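Local coordinates for protein gluconate kinase (PDB 3LL3) that is an FGGY-family carbohydrate kinase that binds ATP and d-xylulose, and probably phosphorylates a sugar or sugar acid such as gluconate, at residues A[59-62]-A[63-67]; A[217-220]-A[221-225]. One frame throughout, in Å; residues are numbered along the deposited sequence.

Interaction 1 of 2, residues A[59-62]-A[63-67]; sequences IIFD and LTQKI
The carbonyl oxygen Phe61 O takes two hydrogen bonds from the next turn of the helix 49-65, close to its C-terminal end. This helix packs on the sheet of the N-terminal domain of the FGGY kinases, members of the actin-like ATPase superfamily. Thr64 OG1 donates to Phe61 O at 2.7 Å, and Gln65 N donates to the same oxygen at 3.0 Å. Their geometries differ: Gln65 N arrives nearly along the C=O axis, whereas the hydroxyl meets the carbonyl at a C=O...O angle of 122°, tilted from its plane. This is the familiar back-bond of a helical threonine to the carbonyl three residues earlier. It depends on OG1 standing between the backbone N and the carbonyl carbon (chi1 65°), which turns the oxygen back along the helix and places Thr64 CG2 on the Ile60 flank.

Regular i to i+4 bonds, Leu63 N to Ile59 O and Thr64 N to Ile60 O, show that the helix is still alpha-helical here. Gln65 N also makes a weak second bond to Asp62 O, and Lys66 N bonds to Leu63 O, a shorter i to i+3 pattern.

On the outward flank, Gln65 folds back over the Phe61 ring. Its CG, anti to the carbonyl carbon, lies over one ring face as a CH-pi contact, 3.9 Å from the centroid. The bend at chi2 (-64°) then carries the amide across the rim, its plane roughly parallel to the ring.

Facing the other way, Ile59 and Leu63 run side by side toward the N-terminal-domain sheet, where Ile59 meets Met9 and Leu63 meets Ile7 and Val31. Ile60 packs on Ile74 of strand 70-78. Within the helix, the apolar pair touches through single methyl groups, Ile59 CG2 lying 4.1 Å from Leu63 CD1.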
ATOM      1  N   ILE A  59     -45.210  -7.656   6.488  1.00 32.89           N
ATOM      2  CA  ILE A  59     -44.517  -7.891   7.744  1.00 34.52           C
ATOM      3  C   ILE A  59     -45.450  -7.758   8.946  1.00 34.47           C
ATOM      4  O   ILE A  59     -45.520  -8.660   9.782  1.00 33.94           O
ATOM      5  CB  ILE A  59     -43.294  -6.962   7.887  1.00 33.98           C
ATOM      6  CG1 ILE A  59     -42.194  -7.413   6.924  1.00 31.69           C
ATOM      7  CG2 ILE A  59     -42.772  -6.964   9.311  1.00 33.06           C
ATOM      8  CD1 ILE A  59     -41.135  -6.371   6.678  1.00 37.27           C
ATOM      9  N   ILE A  60     -46.185  -6.654   9.024  1.00 32.26           N
ATOM     10  CA  ILE A  60     -47.075  -6.434  10.160  1.00 32.43           C
ATOM     11  C   ILE A  60     -48.149  -7.520  10.259  1.00 35.04           C
ATOM     12  O   ILE A  60     -48.424  -8.047  11.340  1.00 32.46           O
ATOM     13  CB  ILE A  60     -47.712  -5.052  10.107  1.00 33.96           C
ATOM     14  CG1 ILE A  60     -46.620  -3.985  10.210  1.00 33.51           C
ATOM     15  CG2 ILE A  60     -48.772  -4.903  11.213  1.00 34.58           C
ATOM     16  CD1 ILE A  60     -47.119  -2.568   9.981  1.00 35.77           C
ATOM     17  N   PHE A  61     -48.731  -7.880   9.125  1.00 34.18           N
ATOM     18  CA  PHE A  61     -49.740  -8.927   9.124  1.00 37.00           C
ATOM     19  C   PHE A  61     -49.174 -10.252   9.658  1.00 37.99           C
ATOM     20  O   PHE A  61     -49.772 -10.872  10.546  1.00 37.71           O
ATOM     21  CB  PHE A  61     -50.337  -9.108   7.727  1.00 36.40           C
ATOM     22  CG  PHE A  61     -51.400 -10.165   7.653  1.00 40.74           C
ATOM     23  CD1 PHE A  61     -52.616  -9.990   8.290  1.00 41.56           C
ATOM     24  CD2 PHE A  61     -51.185 -11.340   6.954  1.00 40.90           C
ATOM     25  CE1 PHE A  61     -53.602 -10.965   8.228  1.00 42.86           C
ATOM     26  CE2 PHE A  61     -52.169 -12.311   6.885  1.00 41.06           C
ATOM     27  CZ  PHE A  61     -53.373 -12.121   7.524  1.00 42.35           C
ATOM     28  N   ASP A  62     -48.024 -10.672   9.129  1.00 37.09           N
ATOM     29  CA  ASP A  62     -47.414 -11.932   9.535  1.00 37.24           C
ATOM     30  C   ASP A  62     -47.155 -11.984  11.037  1.00 38.66           C
ATOM     31  O   ASP A  62     -47.366 -13.015  11.683  1.00 38.90           O
ATOM     32  CB  ASP A  62     -46.110 -12.167   8.778  1.00 38.62           C
ATOM     33  CG  ASP A  62     -46.340 -12.515   7.335  1.00 40.48           C
ATOM     34  OD1 ASP A  62     -47.513 -12.515   6.908  1.00 41.34           O
ATOM     35  OD2 ASP A  62     -45.350 -12.794   6.629  1.00 42.97           O
ATOM     36  N   LEU A  63     -46.694 -10.867  11.589  1.00 36.69           N
ATOM     37  CA  LEU A  63     -46.458 -10.767  13.024  1.00 35.68           C
ATOM     38  C   LEU A  63     -47.746 -10.953  13.831  1.00 39.58           C
ATOM     39  O   LEU A  63     -47.770 -11.708  14.802  1.00 38.17           O
ATOM     40  CB  LEU A  63     -45.794  -9.428  13.366  1.00 33.58           C
ATOM     41  CG  LEU A  63     -44.338  -9.301  12.903  1.00 34.75           C
ATOM     42  CD1 LEU A  63     -43.771  -7.911  13.203  1.00 30.61           C
ATOM     43  CD2 LEU A  63     -43.457 -10.398  13.528  1.00 34.98           C
ATOM     44  N   THR A  64     -48.817 -10.264  13.435  1.00 37.71           N
ATOM     45  CA  THR A  64     -50.076 -10.358  14.167  1.00 39.30           C
ATOM     46  C   THR A  64     -50.693 -11.751  14.068  1.00 38.84           C
ATOM     47  O   THR A  64     -51.469 -12.152  14.935  1.00 38.87           O
ATOM     48  CB  THR A  64     -51.106  -9.326  13.668  1.00 39.15           C
ATOM     49  OG1 THR A  64     -51.461  -9.618  12.306  1.00 37.22           O
ATOM     50  CG2 THR A  64     -50.530  -7.916  13.773  1.00 38.59           C
ATOM     51  N   GLN A  65     -50.359 -12.474  13.000  1.00 38.85           N
ATOM     52  CA  GLN A  65     -50.848 -13.836  12.805  1.00 40.56           C
ATOM     53  C   GLN A  65     -50.238 -14.780  13.836  1.00 41.64           C
ATOM     54  O   GLN A  65     -50.780 -15.844  14.121  1.00 43.39           O
ATOM     55  CB  GLN A  65     -50.497 -14.329  11.401  1.00 41.50           C
ATOM     56  CG  GLN A  65     -51.311 -13.695  10.294  1.00 40.67           C
ATOM     57  CD  GLN A  65     -52.783 -14.040  10.401  1.00 46.93           C
ATOM     58  OE1 GLN A  65     -53.515 -13.454  11.203  1.00 46.41           O
ATOM     59  NE2 GLN A  65     -53.226 -15.001   9.593  1.00 44.31           N
ATOM     60  N   LYS A  66     -49.104 -14.378  14.396  1.00 39.93           N
ATOM     61  CA  LYS A  66     -48.335 -15.238  15.277  1.00 41.77           C
ATOM     62  C   LYS A  66     -48.866 -15.263  16.701  1.00 40.99           C
ATOM     63  O   LYS A  66     -48.431 -16.074  17.506  1.00 44.63           O
ATOM     64  CB  LYS A  66     -46.863 -14.812  15.280  1.00 41.55           C
ATOM     65  CG  LYS A  66     -46.149 -15.106  13.978  1.00 40.77           C
ATOM     66  CD  LYS A  66     -44.665 -14.871  14.107  1.00 41.60           C
ATOM     67  CE  LYS A  66     -43.905 -15.659  13.054  1.00 45.78           C
ATOM     68  NZ  LYS A  66     -44.210 -15.191  11.674  1.00 46.87           N
ATOM     69  N   ILE A  67     -49.795 -14.374  17.019  1.00 38.69           N
ATOM     70  CA  ILE A  67     -50.252 -14.272  18.391  1.00 39.08           C
ATOM     71  C   ILE A  67     -51.758 -14.058  18.469  1.00 42.22           C
ATOM     72  O   ILE A  67     -52.394 -13.691  17.484  1.00 41.89           O
ATOM     73  CB  ILE A  67     -49.511 -13.146  19.134  1.00 39.80           C
ATOM     74  CG1 ILE A  67     -49.449 -11.880  18.276  1.00 38.37           C
ATOM     75  CG2 ILE A  67     -48.094 -13.583  19.489  1.00 41.85           C
ATOM     76  CD1 ILE A  67     -50.469 -10.857  18.663  1.00 42.22           C
TER

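Interaction 2 of 2, residues A[217-220]-A[221-225]; sequences IKTE and YVKKL
Ile217, the last residue before the N-cap of helix 219-225, lays its CG2 methyl against the first turn. That methyl is 4.1 Å from Tyr221 CB and equally far from Val222 CG2, so one branch bridges two successive helical residues.

Lys218 holds the N-cap position. Its carbonyl begins the helical bonding: Val222 N donates to Lys218 O at 3.1 Å, in the carbonyl plane, while Tyr221 N makes a weak, bent bond to the same oxygen. The lysine side chain runs alongside Tyr221, bringing CE to the ring edge, 4.0 Å from Tyr221 CE2.

Thr219 O continues the pattern by accepting Lys223 N nearly head-on, with a weak additional bond from Val222 N. The aliphatic part of Lys223 passes in front of this oxygen, Lys223 CG lying 3.2 Å from Thr219 O, and its CE comes near the Thr219 methyl CG2.

Glu220 serves two neighbours. With CG opposite the backbone N (chi1 170°) and the chain extended beyond it, the side chain runs along one face of Tyr221. CG sits 4.2 Å from the ring centroid and only 3° off its normal, a CH-pi contact; the carboxylate stacks farther toward the rim, its plane 12° from that of the ring. The same carboxylate forms a salt bridge to the next turn, Glu220 OE2 to Lys224 NZ at 3.2 Å, weak as a hydrogen bond. Lys224 N also donates to Glu220 O.

Tyr221 turns into the protein, where its hydroxyl bonds to Arg164 and its ring meets Phe53 edge-to-face. Helix 219-225 thus sits against helices 49-65 and 157-166, with Leu225 touching Gln57 and Ile60 of the former and Leu165 of the latter.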
ATOM      1  N   ILE A 217     -55.268   5.173  12.379  1.00 36.49           N
ATOM      2  CA  ILE A 217     -54.962   4.407  11.184  1.00 35.61           C
ATOM      3  C   ILE A 217     -56.259   4.223  10.407  1.00 38.72           C
ATOM      4  O   ILE A 217     -57.329   4.084  11.010  1.00 38.08           O
ATOM      5  CB  ILE A 217     -54.392   3.027  11.560  1.00 37.30           C
ATOM      6  CG1 ILE A 217     -53.057   3.187  12.297  1.00 35.74           C
ATOM      7  CG2 ILE A 217     -54.235   2.149  10.328  1.00 36.52           C
ATOM      8  CD1 ILE A 217     -52.459   1.878  12.792  1.00 34.60           C
ATOM      9  N   LYS A 218     -56.172   4.239   9.081  1.00 37.13           N
ATOM     10  CA  LYS A 218     -57.356   4.102   8.234  1.00 40.30           C
ATOM     11  C   LYS A 218     -57.934   2.686   8.326  1.00 41.04           C
ATOM     12  O   LYS A 218     -57.179   1.710   8.310  1.00 37.43           O
ATOM     13  CB  LYS A 218     -57.023   4.473   6.787  1.00 39.07           C
ATOM     14  CG  LYS A 218     -56.589   5.928   6.614  1.00 39.31           C
ATOM     15  CD  LYS A 218     -56.678   6.390   5.155  1.00 48.05           C
ATOM     16  CE  LYS A 218     -55.569   5.791   4.287  1.00 49.02           C
ATOM     17  NZ  LYS A 218     -55.734   6.131   2.832  1.00 49.29           N
ATOM     18  N   THR A 219     -59.267   2.578   8.419  1.00 38.71           N
ATOM     19  CA  THR A 219     -59.925   1.284   8.634  1.00 39.17           C
ATOM     20  C   THR A 219     -59.436   0.243   7.658  1.00 39.11           C
ATOM     21  O   THR A 219     -59.263  -0.913   8.008  1.00 40.14           O
ATOM     22  CB  THR A 219     -61.467   1.315   8.456  1.00 42.18           C
ATOM     23  OG1 THR A 219     -61.985   2.628   8.697  1.00 47.46           O
ATOM     24  CG2 THR A 219     -62.112   0.319   9.401  1.00 41.82           C
ATOM     25  N   GLU A 220     -59.256   0.658   6.415  1.00 40.39           N
ATOM     26  CA  GLU A 220     -58.735  -0.230   5.388  1.00 43.16           C
ATOM     27  C   GLU A 220     -57.529  -1.005   5.897  1.00 43.92           C
ATOM     28  O   GLU A 220     -57.488  -2.234   5.825  1.00 43.76           O
ATOM     29  CB  GLU A 220     -58.329   0.578   4.164  1.00 43.14           C
ATOM     30  CG  GLU A 220     -57.553  -0.202   3.126  1.00 46.60           C
ATOM     31  CD  GLU A 220     -57.212   0.665   1.935  1.00 48.60           C
ATOM     32  OE1 GLU A 220     -57.607   1.851   1.950  1.00 51.32           O
ATOM     33  OE2 GLU A 220     -56.558   0.170   0.989  1.00 51.38           O
ATOM     34  N   TYR A 221     -56.541  -0.276   6.404  1.00 42.59           N
ATOM     35  CA  TYR A 221     -55.292  -0.902   6.816  1.00 42.39           C
ATOM     36  C   TYR A 221     -55.387  -1.554   8.185  1.00 42.71           C
ATOM     37  O   TYR A 221     -54.522  -2.342   8.548  1.00 46.00           O
ATOM     38  CB  TYR A 221     -54.132   0.096   6.740  1.00 40.39           C
ATOM     39  CG  TYR A 221     -53.858   0.517   5.329  1.00 39.66           C
ATOM     40  CD1 TYR A 221     -53.330  -0.380   4.415  1.00 41.19           C
ATOM     41  CD2 TYR A 221     -54.161   1.797   4.896  1.00 38.93           C
ATOM     42  CE1 TYR A 221     -53.099  -0.008   3.106  1.00 40.06           C
ATOM     43  CE2 TYR A 221     -53.931   2.179   3.593  1.00 41.03           C
ATOM     44  CZ  TYR A 221     -53.401   1.274   2.701  1.00 40.21           C
ATOM     45  OH  TYR A 221     -53.175   1.651   1.394  1.00 40.17           O
ATOM     46  N   VAL A 222     -56.443  -1.252   8.936  1.00 43.64           N
ATOM     47  CA  VAL A 222     -56.663  -1.933  10.211  1.00 43.01           C
ATOM     48  C   VAL A 222     -56.960  -3.395   9.947  1.00 45.51           C
ATOM     49  O   VAL A 222     -56.498  -4.294  10.665  1.00 42.62           O
ATOM     50  CB  VAL A 222     -57.842  -1.334  10.992  1.00 43.37           C
ATOM     51  CG1 VAL A 222     -58.283  -2.289  12.093  1.00 40.61           C
ATOM     52  CG2 VAL A 222     -57.455   0.019  11.569  1.00 44.41           C
ATOM     53  N   LYS A 223     -57.743  -3.621   8.899  1.00 45.06           N
ATOM     54  CA  LYS A 223     -58.075  -4.967   8.468  1.00 46.40           C
ATOM     55  C   LYS A 223     -56.846  -5.636   7.861  1.00 44.63           C
ATOM     56  O   LYS A 223     -56.469  -6.732   8.262  1.00 46.75           O
ATOM     57  CB  LYS A 223     -59.204  -4.916   7.434  1.00 48.24           C
ATOM     58  CG  LYS A 223     -60.314  -3.933   7.793  1.00 48.01           C
ATOM     59  CD  LYS A 223     -61.296  -3.714   6.634  1.00 53.14           C
ATOM     60  CE  LYS A 223     -62.460  -2.808   7.060  1.00 55.38           C
ATOM     61  NZ  LYS A 223     -63.221  -3.352   8.237  1.00 58.46           N
ATOM     62  N   LYS A 224     -56.223  -4.966   6.894  1.00 44.40           N
ATOM     63  CA  LYS A 224     -55.134  -5.565   6.131  1.00 43.29           C
ATOM     64  C   LYS A 224     -53.951  -5.945   7.015  1.00 44.79           C
ATOM     65  O   LYS A 224     -53.259  -6.918   6.733  1.00 46.22           O
ATOM     66  CB  LYS A 224     -54.650  -4.626   5.019  1.00 44.23           C
ATOM     67  CG  LYS A 224     -55.651  -4.404   3.888  1.00 45.47           C
ATOM     68  CD  LYS A 224     -54.994  -3.732   2.693  1.00 46.74           C
ATOM     69  CE  LYS A 224     -56.036  -3.214   1.699  1.00 46.41           C
ATOM     70  NZ  LYS A 224     -55.429  -2.805   0.395  1.00 50.00           N
ATOM     71  N   LEU A 225     -53.715  -5.168   8.069  1.00 43.00           N
ATOM     72  CA  LEU A 225     -52.557  -5.386   8.926  1.00 42.02           C
ATOM     73  C   LEU A 225     -52.861  -6.354  10.076  1.00 41.40           C
ATOM     74  O   LEU A 225     -51.953  -6.881  10.717  1.00 38.85           O
ATOM     75  CB  LEU A 225     -52.040  -4.055   9.472  1.00 41.45           C
ATOM     76  CG  LEU A 225     -51.626  -2.980   8.468  1.00 42.88           C
ATOM     77  CD1 LEU A 225     -50.758  -1.956   9.165  1.00 40.06           C
ATOM     78  CD2 LEU A 225     -50.890  -3.568   7.267  1.00 42.10           C
TER

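In the fold
Interactions 1 and 2 come in series along the chain, both in the N-terminal FGGY domain, yet their centres lie only 14 Å apart. The first is near the C-terminal end of helix 49-65, which packs on the mixed sheet containing strands 4-11, 15-22, 27-34 and 70-78; the second is the short helix 219-225, which comes between strands 213-214 and 232-238 in sequence. They meet directly: Thr64 OG1 lies 3.2 Å from Leu225 O, a probable hydrogen bond, though its single proton must be shared or alternate with the closer Phe61 O. Phe61 CD1 packs 3.5 Å from Lys224 O. Two sequence-distant helices are thereby joined on the domain's periphery, away from the ATP and sugar pockets.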